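Local coordinates for protein nicotinate-nucleotide--dimethylbenzimidazole phosphoribosyltransferase (Thermus thermophilus HB8, PDB 1WX1) that probably catalyses transfer of phosphoribose from nicotinate mononucleotide to 5,6-dimethylbenzimidazole, giving alpha-ribazole 5'-phosphate for cobalamin biosynthesis, at residues Leu16-Arg21 and Leu322-Phe327; Glu28-Leu33 and Arg316-Ile321. All coordinates share one frame; numbering follows the deposited sequence.

Contact 1 (Leu16-Arg21 and Leu322-Phe327)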
# COMPACT_ATOMS: atom_id res chain seq x y z
N LEU A 16 -10.24 20.57 -3.00
CA LEU A 16 -8.81 20.41 -3.24
C LEU A 16 -8.52 20.37 -4.73
O LEU A 16 -9.39 20.01 -5.52
CB LEU A 16 -8.30 19.13 -2.57
CG LEU A 16 -8.36 19.10 -1.04
CD1 LEU A 16 -7.76 17.80 -0.55
CD2 LEU A 16 -7.61 20.31 -0.45
N THR A 17 -7.30 20.73 -5.11
CA THR A 17 -6.92 20.75 -6.52
C THR A 17 -6.75 19.38 -7.16
O THR A 17 -5.64 18.90 -7.37
CB THR A 17 -5.62 21.57 -6.73
OG1 THR A 17 -4.60 21.11 -5.84
CG2 THR A 17 -5.89 23.05 -6.47
N LYS A 18 -7.89 18.77 -7.49
CA LYS A 18 -7.93 17.47 -8.14
C LYS A 18 -9.38 17.11 -8.42
O LYS A 18 -10.30 17.60 -7.77
CB LYS A 18 -7.25 16.39 -7.27
CG LYS A 18 -7.61 16.41 -5.80
CD LYS A 18 -8.96 15.77 -5.53
CE LYS A 18 -9.20 15.64 -4.04
NZ LYS A 18 -10.48 14.95 -3.76
N PRO A 19 -9.62 16.25 -9.43
CA PRO A 19 -10.99 15.85 -9.76
C PRO A 19 -11.68 15.24 -8.55
O PRO A 19 -11.03 14.63 -7.70
CB PRO A 19 -10.80 14.84 -10.89
CG PRO A 19 -9.49 15.26 -11.51
CD PRO A 19 -8.65 15.57 -10.31
N PRO A 20 -13.01 15.40 -8.45
CA PRO A 20 -13.74 14.83 -7.31
C PRO A 20 -13.54 13.32 -7.23
O PRO A 20 -13.63 12.62 -8.24
CB PRO A 20 -15.19 15.20 -7.63
CG PRO A 20 -15.05 16.50 -8.37
CD PRO A 20 -13.90 16.20 -9.30
N ARG A 21 -13.25 12.83 -6.04
CA ARG A 21 -13.05 11.40 -5.83
C ARG A 21 -11.81 10.86 -6.53
O ARG A 21 -11.62 9.66 -6.62
CB ARG A 21 -14.29 10.63 -6.32
CG ARG A 21 -15.57 11.08 -5.63
CD ARG A 21 -16.85 10.58 -6.34
NE ARG A 21 -17.47 11.61 -7.17
CZ ARG A 21 -17.44 11.67 -8.51
NH1 ARG A 21 -16.81 10.74 -9.24
NH2 ARG A 21 -18.04 12.67 -9.13
N LEU A 322 -5.32 16.46 2.84
CA LEU A 322 -5.98 17.67 3.31
C LEU A 322 -5.03 18.87 3.41
O LEU A 322 -5.46 19.99 3.66
CB LEU A 322 -6.67 17.40 4.65
CG LEU A 322 -7.93 16.54 4.48
CD1 LEU A 322 -8.33 15.90 5.80
CD2 LEU A 322 -9.06 17.40 3.94
N HIS A 323 -3.74 18.62 3.19
CA HIS A 323 -2.75 19.68 3.23
C HIS A 323 -2.54 20.24 1.82
O HIS A 323 -1.78 21.19 1.61
CB HIS A 323 -1.43 19.16 3.80
CG HIS A 323 -1.50 18.86 5.27
ND1 HIS A 323 -0.96 19.70 6.22
CD2 HIS A 323 -2.06 17.84 5.95
CE1 HIS A 323 -1.20 19.21 7.42
NE2 HIS A 323 -1.86 18.07 7.29
N MET A 324 -3.22 19.64 0.84
CA MET A 324 -3.14 20.11 -0.54
C MET A 324 -3.80 21.48 -0.58
O MET A 324 -4.54 21.85 0.33
CB MET A 324 -3.91 19.19 -1.49
CG MET A 324 -3.24 17.88 -1.82
SD MET A 324 -4.39 16.84 -2.75
CE MET A 324 -4.54 17.78 -4.29
N ALA A 325 -3.54 22.22 -1.65
CA ALA A 325 -4.15 23.53 -1.82
C ALA A 325 -5.52 23.34 -2.47
O ALA A 325 -5.73 22.36 -3.20
CB ALA A 325 -3.28 24.40 -2.71
N THR A 326 -6.45 24.24 -2.19
CA THR A 326 -7.77 24.16 -2.79
C THR A 326 -7.71 24.95 -4.10
O THR A 326 -6.75 25.69 -4.33
CB THR A 326 -8.86 24.80 -1.90
OG1 THR A 326 -8.55 26.19 -1.70
CG2 THR A 326 -8.92 24.10 -0.55
N PHE A 327 -8.71 24.79 -4.95
CA PHE A 327 -8.75 25.50 -6.23
C PHE A 327 -8.56 27.00 -5.99
O PHE A 327 -7.76 27.65 -6.67
CB PHE A 327 -10.10 25.27 -6.92
CG PHE A 327 -10.25 23.89 -7.49
CD1 PHE A 327 -9.55 23.52 -8.64
CD2 PHE A 327 -11.09 22.96 -6.89
CE1 PHE A 327 -9.68 22.24 -9.17
CE2 PHE A 327 -11.23 21.68 -7.42
CZ PHE A 327 -10.53 21.32 -8.57

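Contact 2 (Glu28-Leu33 and Arg316-Ile321)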
# COMPACT_ATOMS: atom_id res chain seq x y z
N GLU A 28 -11.55 8.93 2.08
CA GLU A 28 -12.35 8.58 3.25
C GLU A 28 -11.43 8.43 4.46
O GLU A 28 -11.77 8.84 5.57
CB GLU A 28 -13.10 7.27 3.00
CG GLU A 28 -14.14 6.96 4.07
CD GLU A 28 -15.02 5.77 3.70
OE1 GLU A 28 -15.42 5.67 2.52
OE2 GLU A 28 -15.33 4.94 4.59
N VAL A 29 -10.27 7.84 4.24
CA VAL A 29 -9.29 7.65 5.30
C VAL A 29 -8.89 9.01 5.87
O VAL A 29 -8.87 9.21 7.08
CB VAL A 29 -8.02 6.93 4.76
CG1 VAL A 29 -6.96 6.85 5.85
CG2 VAL A 29 -8.39 5.53 4.27
N ALA A 30 -8.58 9.95 4.98
CA ALA A 30 -8.19 11.30 5.39
C ALA A 30 -9.26 11.95 6.26
O ALA A 30 -8.97 12.55 7.30
CB ALA A 30 -7.93 12.17 4.15
N LEU A 31 -10.52 11.84 5.82
CA LEU A 31 -11.62 12.43 6.57
C LEU A 31 -11.75 11.82 7.96
O LEU A 31 -12.02 12.53 8.93
CB LEU A 31 -12.93 12.24 5.81
CG LEU A 31 -12.97 12.86 4.41
CD1 LEU A 31 -14.32 12.53 3.75
CD2 LEU A 31 -12.77 14.36 4.50
N ARG A 32 -11.57 10.51 8.06
CA ARG A 32 -11.67 9.86 9.36
C ARG A 32 -10.54 10.33 10.26
O ARG A 32 -10.75 10.61 11.44
CB ARG A 32 -11.64 8.34 9.20
CG ARG A 32 -12.83 7.77 8.44
CD ARG A 32 -12.80 6.24 8.44
NE ARG A 32 -12.83 5.71 9.80
CZ ARG A 32 -12.36 4.52 10.15
NH1 ARG A 32 -11.80 3.72 9.24
NH2 ARG A 32 -12.43 4.13 11.42
N LEU A 33 -9.34 10.42 9.71
CA LEU A 33 -8.18 10.88 10.48
C LEU A 33 -8.42 12.29 11.00
O LEU A 33 -8.12 12.60 12.16
CB LEU A 33 -6.92 10.83 9.61
CG LEU A 33 -6.48 9.41 9.24
CD1 LEU A 33 -5.32 9.45 8.25
CD2 LEU A 33 -6.07 8.67 10.53
N ARG A 316 -0.40 7.92 6.52
CA ARG A 316 0.29 9.21 6.56
C ARG A 316 0.00 9.99 5.28
O ARG A 316 -0.26 11.19 5.32
CB ARG A 316 1.80 9.02 6.72
CG ARG A 316 2.20 8.32 8.00
CD ARG A 316 3.67 8.51 8.31
NE ARG A 316 4.06 7.79 9.52
CZ ARG A 316 4.57 6.56 9.54
NH1 ARG A 316 4.76 5.91 8.40
NH2 ARG A 316 4.87 5.98 10.69
N ALA A 317 0.05 9.29 4.15
CA ALA A 317 -0.22 9.92 2.86
C ALA A 317 -1.64 10.47 2.84
O ALA A 317 -1.88 11.58 2.38
CB ALA A 317 -0.06 8.90 1.74
N ALA A 318 -2.58 9.68 3.35
CA ALA A 318 -3.97 10.09 3.40
C ALA A 318 -4.13 11.39 4.19
O ALA A 318 -4.84 12.30 3.77
CB ALA A 318 -4.81 8.98 4.04
N ALA A 319 -3.46 11.47 5.34
CA ALA A 319 -3.54 12.67 6.17
C ALA A 319 -3.05 13.91 5.41
O ALA A 319 -3.63 14.99 5.55
CB ALA A 319 -2.71 12.48 7.44
N ARG A 320 -2.01 13.75 4.60
CA ARG A 320 -1.44 14.86 3.83
C ARG A 320 -2.36 15.37 2.72
O ARG A 320 -2.18 16.49 2.23
CB ARG A 320 -0.10 14.45 3.22
CG ARG A 320 0.98 14.10 4.23
CD ARG A 320 1.23 15.25 5.21
NE ARG A 320 1.55 16.50 4.52
CZ ARG A 320 1.89 17.62 5.15
NH1 ARG A 320 1.97 17.64 6.48
NH2 ARG A 320 2.15 18.73 4.46
N ILE A 321 -3.33 14.57 2.30
CA ILE A 321 -4.24 15.00 1.24
C ILE A 321 -4.89 16.33 1.59
O ILE A 321 -4.98 17.23 0.75
CB ILE A 321 -5.37 13.97 0.98
CG1 ILE A 321 -4.78 12.69 0.38
CG2 ILE A 321 -6.41 14.55 0.03
CD1 ILE A 321 -5.78 11.56 0.23

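Contact 1 (Leu16-Arg21 and Leu322-Phe327)
The phenyl ring of Phe327 lies against the backbone of Leu16 and Thr17, which runs over one of its faces. Thr17 CA makes a CH-pi contact at 4.2 Å from the centroid of the Phe327 ring, 14° off the normal and displaced toward the rim, with Leu16 C over the same face. Leu16 O comes within 3.1 Å of Phe327 CE2, and Lys18 O approaches the ring obliquely. Were Phe327 an alanine, Thr17 CA and the Leu16 carbonyl would probably lose the ring they pack on, leaving a gap beside the backbone.

Next to the ring the two segments form a single beta bridge, Leu16 with Thr326, and Thr17 N donates to Ala325 O (3.0 Å). Thr17 is the centre of an inverse gamma turn, with a weak bond from Lys18 N to Leu16 O. Thr17 OG1 is hydrogen-bonded to Asn77 OD1 of the second subunit.

Met324 packs on Leu16 and reaches on to Lys18. Its chain crosses that of Leu16 at about a right angle, Met324 CB lying 4.0 Å from Leu16 CD2, and the bend at chi3 (67°) swings Met324 CE back to Thr17 O (3.5 Å) and Lys18 CG (3.7 Å). Beyond this methylene Lys18 leads away to a salt bridge with Glu27.

The contact thus joins the loop between helices 3-14 and 24-37 to the one between helices 306-321 and 327-330; Arg12 of helix 3-14 bonds Leu322 O, and Ala330 of helix 327-330 packs on Thr17 and Ala325.

Contact 2 (Glu28-Leu33 and Arg316-Ile321)
Ala318 and Ala30 meet where two helices pass close to each other, and the small size of both residues is consistent with the close approach of the backbones. Their CA atoms are 4.8 Å apart. The methyl of Ala30 rests on the main chain of the other helix, with CB 3.1 Å from Ala318 O, so a backbone carbonyl rather than a side chain receives it. The same oxygen accepts a hydrogen bond from Ile321 N within its own helix. Ala30 CB also lies 4.5 Å from Ile321 CB, a looser approach.

Ala318 returns the approach: its CB points at segment 28-33 and meets Val29 CG1 at 3.5 Å. With chi1 at 175°, Val29 CG1 lies anti to the backbone N and takes the touching role, CG2 making no close approach to the other segment.

The short helical segments cross at -80°, nearly perpendicular, with their axes 7.8 Å apart, a close spacing that illustrates how alanines at a crossing permit intimate helix packing. Helix 24-37 comes from the start of the chain and helix 306-321 from near its end; their pairing, with helix 3-14 alongside, is consistent with the small helical domain that CobT enzymes build from both termini beside a Rossmann-like parallel sheet.

Leu33, one turn beyond Val29, carries the contact farther along segment 316-321. Its extended chain (chi2 173°) brings Leu33 CD1 to 4.0 Å from Ala319 N and 4.1 Å from Ala319 CB, and the same methyl also touches Ala318 CB. No hydrogen bond links the two segments. Phe273, on strand 272-274, packs against both Val29 and Leu33, while Met13 of helix 3-14 touches Ala30 and Ile321.

Contacts 1 and 2 are neighbours, their centres about 12 Å apart, and they touch: Leu16 CD1 comes within 3.1 Å of Ile321 O, and Leu322 CD1 within 3.7 Å of Ala30 O. Along the chain the order is 16-21, 28-33, 316-321, 322-327, so the helix crossing falls between the two halves of contact 1, and the parallel sheet is formed by the intervening chain. Contact 2 joins helices 24-37 and 306-321; contact 1 joins the loop before the first to the loop after the second. Together they bring the two ends of the chain into one helical region, away from the predicted proton acceptor, and both reach the second subunit.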